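Local coordinates for ATP/GTP-binding site-containing protein A (Brucella abortus, PDB 6NTR) that maintains the integrity of the cell envelope from the periplasm, where it adopts a beta-barrel-like fold, at residues A10-T15 with G233-L238; Y207-K212 with R220-D225; N47-T52 with D65-T70. One frame throughout, in Å; residues are numbered along the deposited sequence.

Contact 1: A10-T15 with G233-L238; sequences AIYDLT and GKLVKL. With EDO (1,2-ethanediol), chain G.
Leu235 CB packs against the Tyr12 ring, 3.8 Å from Tyr12 CE2. Ala10 and Leu238 extend this buried apolar face of the sheet, Leu238 CD1 reaching to 4.1 Å from Ala10 CB. On the other face Ile11 CG2 meets Val236 CG2 at 3.9 Å, the two side chains crossing at about a right angle. Beyond them, Val236 CG1 lies against Asp13 CB. The antiparallel pairing of strand 8-19 with strand 229-240, near the two ends of the chain in this barrel-like fold, contains a classic beta bulge: Val236 and Lys237 together face Ile11, whose carbonyl takes a nearly straight bond from Val236 N (Val236 N to Ile11 O 2.8 Å) and a weak one from Lys237 N. A psi of -6° at Val236 breaks the extended run and moves the register by one residue. Asp13 N bonds to Lys234 O at 2.9 Å, and Lys234 N to Asp13 O at 3.0 Å. Outside the pair, Glu175 of helix 174-179 accepts from Leu235 N, and Tyr12 OH is hydrogen-bonded to Thr219 O. A 1,2-ethanediol, probably from the crystallisation liquor, sits at the ring edge, bonded to Thr219 N; its modelled approach to Tyr12 OH is too short to trust.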
loop_
_atom_site.group_PDB
_atom_site.type_symbol
_atom_site.label_atom_id
_atom_site.label_comp_id
_atom_site.label_asym_id
_atom_site.label_seq_id
_atom_site.Cartn_x
_atom_site.Cartn_y
_atom_site.Cartn_z
ATOM N N ALA A 10 2.660 3.765 12.257
ATOM C CA ALA A 10 3.078 2.383 12.370
ATOM C C ALA A 10 4.418 2.217 11.678
ATOM O O ALA A 10 4.590 2.628 10.528
ATOM C CB ALA A 10 2.038 1.475 11.751
ATOM N N ILE A 11 5.368 1.632 12.385
ATOM C CA ILE A 11 6.709 1.430 11.870
ATOM C C ILE A 11 6.897 -0.055 11.682
ATOM O O ILE A 11 6.732 -0.834 12.629
ATOM C CB ILE A 11 7.777 1.963 12.824
ATOM C CG1 ILE A 11 7.555 3.434 13.108
ATOM C CG2 ILE A 11 9.120 1.760 12.215
ATOM C CD1 ILE A 11 8.456 3.926 14.189
ATOM N N TYR A 12 7.274 -0.443 10.474
ATOM C CA TYR A 12 7.490 -1.834 10.133
ATOM C C TYR A 12 8.966 -2.035 9.853
ATOM O O TYR A 12 9.620 -1.157 9.292
ATOM C CB TYR A 12 6.667 -2.238 8.908
ATOM C CG TYR A 12 5.176 -2.063 9.047
ATOM C CD1 TYR A 12 4.566 -0.880 8.674
ATOM C CD2 TYR A 12 4.376 -3.089 9.519
ATOM C CE1 TYR A 12 3.209 -0.722 8.788
ATOM C CE2 TYR A 12 3.018 -2.935 9.632
ATOM C CZ TYR A 12 2.439 -1.743 9.266
ATOM O OH TYR A 12 1.085 -1.538 9.356
ATOM N N ASP A 13 9.482 -3.179 10.262
ATOM C CA ASP A 13 10.838 -3.582 9.940
ATOM C C ASP A 13 10.822 -4.567 8.779
ATOM O O ASP A 13 10.099 -5.567 8.813
ATOM C CB ASP A 13 11.524 -4.198 11.150
ATOM C CG ASP A 13 12.866 -4.741 10.815
ATOM O OD1 ASP A 13 13.788 -3.922 10.632
ATOM O OD2 ASP A 13 12.991 -5.979 10.707
ATOM N N LEU A 14 11.560 -4.219 7.736
ATOM C CA LEU A 14 11.623 -4.987 6.511
ATOM C C LEU A 14 12.764 -5.975 6.463
ATOM O O LEU A 14 13.876 -5.677 6.865
ATOM C CB LEU A 14 11.717 -4.057 5.308
ATOM C CG LEU A 14 10.729 -2.899 5.193
ATOM C CD1 LEU A 14 10.886 -2.225 3.843
ATOM C CD2 LEU A 14 9.302 -3.381 5.382
ATOM N N THR A 15 12.454 -7.162 5.960
ATOM C CA THR A 15 13.411 -8.240 5.838
ATOM C C THR A 15 13.214 -8.954 4.514
ATOM O O THR A 15 12.181 -8.827 3.891
ATOM C CB THR A 15 13.270 -9.222 6.996
ATOM O OG1 THR A 15 11.906 -9.267 7.411
ATOM C CG2 THR A 15 14.101 -8.765 8.160
ATOM N N GLY A 233 7.260 -7.589 6.174
ATOM C CA GLY A 233 7.141 -6.381 6.949
ATOM C C GLY A 233 6.515 -6.696 8.276
ATOM O O GLY A 233 5.371 -7.083 8.337
ATOM N N LYS A 234 7.249 -6.488 9.349
ATOM C CA LYS A 234 6.713 -6.771 10.662
ATOM C C LYS A 234 6.572 -5.492 11.474
ATOM O O LYS A 234 7.512 -4.741 11.605
ATOM C CB LYS A 234 7.594 -7.776 11.399
ATOM C CG LYS A 234 7.689 -9.142 10.753
ATOM C CD LYS A 234 6.348 -9.839 10.759
ATOM C CE LYS A 234 6.496 -11.336 10.635
ATOM N NZ LYS A 234 6.257 -11.966 11.950
ATOM N N LEU A 235 5.388 -5.261 12.017
ATOM C CA LEU A 235 5.141 -4.081 12.802
ATOM C C LEU A 235 5.989 -4.123 14.041
ATOM O O LEU A 235 6.005 -5.109 14.751
ATOM C CB LEU A 235 3.672 -4.004 13.186
ATOM C CG LEU A 235 3.108 -2.678 13.674
ATOM C CD1 LEU A 235 2.658 -1.813 12.520
ATOM C CD2 LEU A 235 1.950 -2.932 14.599
ATOM N N VAL A 236 6.682 -3.027 14.311
ATOM C CA VAL A 236 7.543 -2.946 15.483
ATOM C C VAL A 236 7.163 -1.815 16.423
ATOM O O VAL A 236 7.734 -1.731 17.517
ATOM C CB VAL A 236 9.034 -2.832 15.096
ATOM C CG1 VAL A 236 9.441 -4.024 14.265
ATOM C CG2 VAL A 236 9.332 -1.526 14.378
ATOM N N LYS A 237 6.218 -0.955 16.059
ATOM C CA LYS A 237 5.784 0.102 16.960
ATOM C C LYS A 237 4.493 0.698 16.437
ATOM O O LYS A 237 4.366 0.959 15.235
ATOM C CB LYS A 237 6.853 1.183 17.079
ATOM C CG LYS A 237 6.592 2.247 18.127
ATOM C CD LYS A 237 7.786 3.199 18.211
ATOM C CE LYS A 237 7.595 4.241 19.285
ATOM N NZ LYS A 237 6.387 5.056 18.991
ATOM N N LEU A 238 3.534 0.936 17.322
ATOM C CA LEU A 238 2.219 1.405 16.916
ATOM C C LEU A 238 1.792 2.527 17.840
ATOM O O LEU A 238 1.750 2.346 19.064
ATOM C CB LEU A 238 1.199 0.270 16.941
ATOM C CG LEU A 238 -0.199 0.747 16.610
ATOM C CD1 LEU A 238 -0.248 1.090 15.142
ATOM C CD2 LEU A 238 -1.209 -0.315 16.967
HETATM C C1 EDO G . -1.965 0.106 8.489
HETATM O O1 EDO G . -0.907 -0.292 9.371
HETATM C C2 EDO G . -1.497 -0.045 7.057
HETATM O O2 EDO G . -2.617 0.249 6.223
#

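Contact 2: Y207-K212 with R220-D225. Unlike the reference sequence in segment 220-225: Met222 (reference Leu).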
loop_
_atom_site.group_PDB
_atom_site.type_symbol
_atom_site.label_atom_id
_atom_site.label_comp_id
_atom_site.label_asym_id
_atom_site.label_seq_id
_atom_site.Cartn_x
_atom_site.Cartn_y
_atom_site.Cartn_z
ATOM N N TYR A 207 2.021 -7.648 -8.858
ATOM C CA TYR A 207 2.474 -7.524 -7.485
ATOM C C TYR A 207 1.409 -8.164 -6.609
ATOM O O TYR A 207 0.226 -8.147 -6.942
ATOM C CB TYR A 207 2.725 -6.044 -7.138
ATOM C CG TYR A 207 2.611 -5.631 -5.685
ATOM C CD1 TYR A 207 3.704 -5.705 -4.829
ATOM C CD2 TYR A 207 1.440 -5.095 -5.188
ATOM C CE1 TYR A 207 3.606 -5.297 -3.499
ATOM C CE2 TYR A 207 1.336 -4.691 -3.868
ATOM C CZ TYR A 207 2.412 -4.796 -3.034
ATOM O OH TYR A 207 2.281 -4.387 -1.730
ATOM N N ARG A 208 1.838 -8.751 -5.503
ATOM C CA ARG A 208 0.917 -9.430 -4.612
ATOM C C ARG A 208 1.348 -9.215 -3.172
ATOM O O ARG A 208 2.527 -9.392 -2.852
ATOM C CB ARG A 208 0.880 -10.919 -4.922
ATOM C CG ARG A 208 -0.112 -11.675 -4.083
ATOM C CD ARG A 208 -0.453 -12.995 -4.723
ATOM N NE ARG A 208 0.668 -13.922 -4.685
ATOM C CZ ARG A 208 1.185 -14.431 -3.574
ATOM N NH1 ARG A 208 0.677 -14.139 -2.383
ATOM N NH2 ARG A 208 2.214 -15.250 -3.660
ATOM N N ILE A 209 0.396 -8.882 -2.322
ATOM C CA ILE A 209 0.660 -8.669 -0.926
ATOM C C ILE A 209 -0.292 -9.410 -0.008
ATOM O O ILE A 209 -1.475 -9.385 -0.207
ATOM C CB ILE A 209 0.617 -7.166 -0.576
ATOM C CG1 ILE A 209 1.003 -6.953 0.872
ATOM C CG2 ILE A 209 -0.760 -6.591 -0.775
ATOM C CD1 ILE A 209 1.087 -5.502 1.286
ATOM N N ASN A 210 0.253 -10.026 1.018
ATOM C CA ASN A 210 -0.529 -10.716 2.002
ATOM C C ASN A 210 -0.404 -9.974 3.310
ATOM O O ASN A 210 0.679 -9.662 3.719
ATOM C CB ASN A 210 -0.004 -12.126 2.209
ATOM C CG ASN A 210 -0.032 -12.940 0.956
ATOM O OD1 ASN A 210 0.805 -12.795 0.088
ATOM N ND2 ASN A 210 -1.006 -13.813 0.861
ATOM N N PHE A 211 -1.507 -9.704 3.978
ATOM C CA PHE A 211 -1.448 -9.018 5.244
ATOM C C PHE A 211 -2.569 -9.413 6.177
ATOM O O PHE A 211 -3.558 -9.939 5.750
ATOM C CB PHE A 211 -1.442 -7.487 5.029
ATOM C CG PHE A 211 -2.655 -6.951 4.335
ATOM C CD1 PHE A 211 -2.721 -6.908 2.972
ATOM C CD2 PHE A 211 -3.718 -6.485 5.051
ATOM C CE1 PHE A 211 -3.828 -6.423 2.340
ATOM C CE2 PHE A 211 -4.828 -6.005 4.421
ATOM C CZ PHE A 211 -4.880 -5.973 3.065
ATOM N N LYS A 212 -2.396 -9.125 7.456
ATOM C CA LYS A 212 -3.404 -9.369 8.469
ATOM C C LYS A 212 -4.030 -8.009 8.734
ATOM O O LYS A 212 -3.342 -7.078 9.088
ATOM C CB LYS A 212 -2.764 -9.904 9.735
ATOM C CG LYS A 212 -2.350 -11.357 9.651
ATOM C CD LYS A 212 -1.584 -11.783 10.884
ATOM C CE LYS A 212 -1.455 -13.292 10.990
ATOM N NZ LYS A 212 -1.457 -13.970 9.671
ATOM N N ARG A 220 -0.720 -5.571 9.698
ATOM C CA ARG A 220 0.552 -6.059 10.210
ATOM C C ARG A 220 0.931 -7.302 9.431
ATOM O O ARG A 220 0.260 -7.676 8.471
ATOM C CB ARG A 220 0.471 -6.341 11.704
ATOM C CG ARG A 220 -0.542 -7.394 12.082
ATOM C CD ARG A 220 -0.515 -7.593 13.581
ATOM N NE ARG A 220 -1.491 -8.558 14.061
ATOM C CZ ARG A 220 -1.271 -9.865 14.135
ATOM N NH1 ARG A 220 -0.105 -10.371 13.748
ATOM N NH2 ARG A 220 -2.216 -10.667 14.602
ATOM N N ASP A 221 2.025 -7.938 9.803
ATOM C CA ASP A 221 2.427 -9.204 9.205
ATOM C C ASP A 221 2.421 -9.170 7.705
ATOM O O ASP A 221 1.928 -10.068 7.075
ATOM C CB ASP A 221 1.537 -10.345 9.698
ATOM C CG ASP A 221 2.218 -11.695 9.653
ATOM O OD1 ASP A 221 3.150 -11.894 8.871
ATOM O OD2 ASP A 221 1.805 -12.571 10.408
HETATM N N MSE A 222 2.941 -8.116 7.130
HETATM C CA MSE A 222 2.962 -7.970 5.700
HETATM C C MSE A 222 3.954 -8.808 5.000
HETATM O O MSE A 222 4.973 -9.170 5.567
HETATM C CB MSE A 222 3.312 -6.554 5.295
HETATM C CG MSE A 222 3.474 -5.629 6.483
HETATM SE SE MSE A 222 2.374 -4.139 5.980
HETATM C CE MSE A 222 3.280 -3.750 4.297
ATOM N N THR A 223 3.622 -9.197 3.790
ATOM C CA THR A 223 4.536 -9.906 2.946
ATOM C C THR A 223 4.276 -9.356 1.569
ATOM O O THR A 223 3.161 -9.330 1.124
ATOM C CB THR A 223 4.304 -11.418 2.975
ATOM O OG1 THR A 223 4.692 -11.929 4.244
ATOM C CG2 THR A 223 5.121 -12.086 1.920
HETATM N N MSE A 224 5.319 -8.941 0.879
HETATM C CA MSE A 224 5.139 -8.395 -0.430
HETATM C C MSE A 224 5.840 -9.232 -1.428
HETATM O O MSE A 224 7.052 -9.361 -1.349
HETATM C CB MSE A 224 5.658 -6.969 -0.397
HETATM C CG MSE A 224 4.803 -6.251 0.621
HETATM SE SE MSE A 224 5.705 -4.769 1.503
HETATM C CE MSE A 224 5.499 -3.564 -0.020
ATOM N N ASP A 225 5.110 -9.772 -2.390
ATOM C CA ASP A 225 5.691 -10.594 -3.417
ATOM C C ASP A 225 5.812 -9.706 -4.619
ATOM O O ASP A 225 4.833 -9.251 -5.160
ATOM C CB ASP A 225 4.767 -11.774 -3.720
ATOM C CG ASP A 225 5.485 -12.962 -4.326
ATOM O OD1 ASP A 225 6.044 -12.833 -5.413
ATOM O OD2 ASP A 225 5.463 -14.042 -3.727
#
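The antiparallel hairpin of strand 207-214 with the returning strands 219-220 and 222-225 pairs Arg208 with Asp225, Asn210 with Thr223 and Lys212 with Arg220, each through two backbone hydrogen bonds. Asp225 N to Arg208 O is the shortest of these six, at 2.7 Å. On the Ile209 and Met224 face, Ile209 CG1 stands anti to its backbone N (chi1 -176°), which carries Ile209 CD1 alongside Met224, 3.8 Å from Met224 CG. Met222 CE lies 4.1 Å from Ile209 CD1. Both methionines are selenomethionines, and Met222 replaces the leucine of the reference sequence. Tyr207 OH comes to 3.7 Å from Met224 CE. Midway, a beta bulge sets Asp221 and Met222 against the single Phe211 of the other strand, and the chain turns a corner at Asp221. There the Lys212 side chain runs across both Arg220 and Asp221. Its CD rests over one face of the Arg220 guanidinium, 3.5 Å from Arg220 NH1, while Lys212 NZ forms a long salt bridge of 3.6 Å with Asp221 OD2. At the other end Arg208 NH2 and Asp225 OD2 are 3.5 Å apart, an attraction of charges only, since the oxygen lies well out of the guanidinium plane. Asp225 has a stronger partner in Arg18 and is also bonded to Gly227 N; the Arg220 guanidinium is held by Tyr214, Asp173 and Glu175.

Contact 3: N47-T52 with D65-T70. With EDO (1,2-ethanediol), chain F.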
loop_
_atom_site.group_PDB
_atom_site.type_symbol
_atom_site.label_atom_id
_atom_site.label_comp_id
_atom_site.label_asym_id
_atom_site.label_seq_id
_atom_site.Cartn_x
_atom_site.Cartn_y
_atom_site.Cartn_z
ATOM N N ASN A 47 0.885 9.695 4.985
ATOM C CA ASN A 47 2.302 9.924 4.869
ATOM C C ASN A 47 3.032 8.600 4.995
ATOM O O ASN A 47 2.882 7.927 5.976
ATOM C CB ASN A 47 2.756 10.771 6.051
ATOM C CG ASN A 47 2.892 12.221 5.716
ATOM O OD1 ASN A 47 2.104 13.035 6.179
ATOM N ND2 ASN A 47 3.909 12.566 4.931
ATOM N N PHE A 48 3.806 8.210 3.997
ATOM C CA PHE A 48 4.619 7.013 4.155
ATOM C C PHE A 48 5.978 7.054 3.477
ATOM O O PHE A 48 6.143 7.704 2.478
ATOM C CB PHE A 48 3.831 5.725 3.824
ATOM C CG PHE A 48 3.766 5.373 2.366
ATOM C CD1 PHE A 48 4.849 4.887 1.712
ATOM C CD2 PHE A 48 2.587 5.465 1.684
ATOM C CE1 PHE A 48 4.781 4.541 0.385
ATOM C CE2 PHE A 48 2.501 5.127 0.359
ATOM C CZ PHE A 48 3.606 4.664 -0.295
ATOM N N ARG A 49 6.942 6.367 4.073
ATOM C CA ARG A 49 8.312 6.308 3.604
ATOM C C ARG A 49 8.726 4.846 3.519
ATOM O O ARG A 49 8.531 4.078 4.462
ATOM C CB ARG A 49 9.241 7.068 4.551
ATOM C CG ARG A 49 10.679 7.158 4.071
ATOM C CD ARG A 49 11.527 7.995 5.016
ATOM N NE ARG A 49 12.955 7.837 4.756
ATOM C CZ ARG A 49 13.898 7.927 5.689
ATOM N NH1 ARG A 49 13.567 8.173 6.949
ATOM N NH2 ARG A 49 15.173 7.769 5.362
ATOM N N PHE A 50 9.298 4.466 2.386
ATOM C CA PHE A 50 9.747 3.106 2.164
ATOM C C PHE A 50 11.247 3.003 1.896
ATOM O O PHE A 50 11.691 3.305 0.826
ATOM C CB PHE A 50 8.977 2.608 0.941
ATOM C CG PHE A 50 8.900 1.133 0.814
ATOM C CD1 PHE A 50 8.109 0.398 1.658
ATOM C CD2 PHE A 50 9.597 0.484 -0.176
ATOM C CE1 PHE A 50 8.034 -0.967 1.537
ATOM C CE2 PHE A 50 9.530 -0.884 -0.307
ATOM C CZ PHE A 50 8.748 -1.609 0.552
ATOM N N VAL A 51 12.007 2.510 2.857
ATOM C CA VAL A 51 13.450 2.380 2.716
ATOM C C VAL A 51 13.939 0.939 2.701
ATOM O O VAL A 51 13.671 0.187 3.605
ATOM C CB VAL A 51 14.163 3.099 3.862
ATOM C CG1 VAL A 51 15.654 3.116 3.626
ATOM C CG2 VAL A 51 13.634 4.501 4.009
ATOM N N THR A 52 14.689 0.586 1.673
ATOM C CA THR A 52 15.200 -0.771 1.499
ATOM C C THR A 52 16.695 -0.731 1.248
ATOM O O THR A 52 17.139 -0.144 0.262
ATOM C CB THR A 52 14.523 -1.500 0.333
ATOM O OG1 THR A 52 14.700 -0.757 -0.881
ATOM C CG2 THR A 52 13.050 -1.719 0.608
ATOM N N ASP A 65 14.907 5.093 -1.050
ATOM C CA ASP A 65 14.024 5.741 -0.094
ATOM C C ASP A 65 12.883 6.347 -0.873
ATOM O O ASP A 65 13.061 7.320 -1.582
ATOM C CB ASP A 65 14.804 6.826 0.667
ATOM C CG ASP A 65 14.022 7.446 1.785
ATOM O OD1 ASP A 65 12.840 7.669 1.604
ATOM O OD2 ASP A 65 14.578 7.723 2.851
ATOM N N GLN A 66 11.706 5.768 -0.724
ATOM C CA GLN A 66 10.531 6.239 -1.404
ATOM C C GLN A 66 9.739 7.012 -0.373
ATOM O O GLN A 66 9.487 6.510 0.696
ATOM C CB GLN A 66 9.742 5.056 -1.950
ATOM C CG GLN A 66 9.372 5.142 -3.421
ATOM C CD GLN A 66 9.496 3.820 -4.170
ATOM O OE1 GLN A 66 9.785 2.792 -3.590
ATOM N NE2 GLN A 66 9.276 3.858 -5.465
ATOM N N GLN A 67 9.397 8.254 -0.681
ATOM C CA GLN A 67 8.647 9.101 0.230
ATOM C C GLN A 67 7.430 9.573 -0.493
ATOM O O GLN A 67 7.522 10.045 -1.600
ATOM C CB GLN A 67 9.476 10.294 0.687
ATOM C CG GLN A 67 10.238 10.051 1.963
ATOM C CD GLN A 67 11.320 11.071 2.235
ATOM O OE1 GLN A 67 12.231 11.211 1.463
ATOM N NE2 GLN A 67 11.194 11.804 3.308
ATOM N N THR A 68 6.280 9.436 0.131
ATOM C CA THR A 68 5.053 9.821 -0.518
ATOM C C THR A 68 4.079 10.436 0.434
ATOM O O THR A 68 4.103 10.172 1.605
ATOM C CB THR A 68 4.354 8.599 -1.147
ATOM O OG1 THR A 68 3.795 7.800 -0.116
ATOM C CG2 THR A 68 5.312 7.770 -1.904
ATOM N N THR A 69 3.220 11.281 -0.093
ATOM C CA THR A 69 2.198 11.906 0.702
ATOM C C THR A 69 0.961 11.946 -0.132
ATOM O O THR A 69 1.032 12.245 -1.293
ATOM C CB THR A 69 2.586 13.354 1.093
ATOM O OG1 THR A 69 3.896 13.358 1.638
ATOM C CG2 THR A 69 1.681 13.868 2.132
ATOM N N THR A 70 -0.175 11.629 0.460
ATOM C CA THR A 70 -1.436 11.740 -0.270
ATOM C C THR A 70 -2.504 12.406 0.583
ATOM O O THR A 70 -2.404 12.467 1.809
ATOM C CB THR A 70 -1.979 10.375 -0.751
ATOM O OG1 THR A 70 -2.591 9.685 0.351
ATOM C CG2 THR A 70 -0.874 9.523 -1.361
HETATM C C1 EDO F . 6.956 10.890 3.717
HETATM O O1 EDO F . 5.857 11.805 3.777
HETATM C C2 EDO F . 7.422 10.594 5.137
HETATM O O2 EDO F . 8.743 11.113 5.351
#
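Phe48 and Thr68 meet face-on across the antiparallel hairpin of strand 43-56 and strand 62-72. The threonine hydroxyl OG1 sits over the centre of the phenyl ring, 3.0 Å from Phe48 CE2, and Thr68 CB makes a CH-pi contact, 4.2 Å from the ring centroid and 16° off the normal. A chi1 of 83° brings the ring over its neighbour, placing Phe48 CG between its own backbone N and carbonyl carbon. Phe50 and Gln66, next on the same face, lie side by side with their CB atoms 3.9 Å apart and ring and amide planes at 51°. The opposite face of the hairpin is mostly polar. Here the guanidinium of Arg49 and the carboxylate of Asp65 are nearly coplanar. Arg49 grips side-on, both NE and NH2 donating to Asp65 OD2; modelled at 2.5 Å and 2.6 Å, these bonds are shorter than usual and their exact lengths doubtful. The extended Arg49 chain runs alongside Gln67, with Arg49 CG 3.6 Å from Gln67 CG, and Val51 CG2 touches Asp65 OD2 at 3.6 Å, roughly at right angles to the bonds from Arg49. Backbone bonds join Phe48 to Thr68 and Phe50 to Gln66 in both directions. A 1,2-ethanediol, probably from the crystallisation liquor, lies along this face: its O1 bonds to Thr68 O, and its O2 accepts a straight bond of 3.3 Å from Gln67 NE2.

Contact 1 unites the two ends of the chain, and both hairpins, contact 2 and contact 3, are formed by the chain between them. Contacts 1 and 2 are neighbours, their centres about 12 Å apart, because strand 229-240 pairs with strand 222-225: Gly233 N lies 2.8 Å from Met222 O, a probable hydrogen bond, and Met222 SE is 3.9 Å from Tyr12 CE2. In contact 3, Phe50 touches both other contacts. Leu14 CD1 of contact 1 reaches 3.9 Å from Phe50 CE1, with Val51 and Thr52 as further neighbours, and Met224 CE of contact 2 reaches 3.8 Å from Phe50 CZ, although the centres of contacts 2 and 3 are about 17 Å apart.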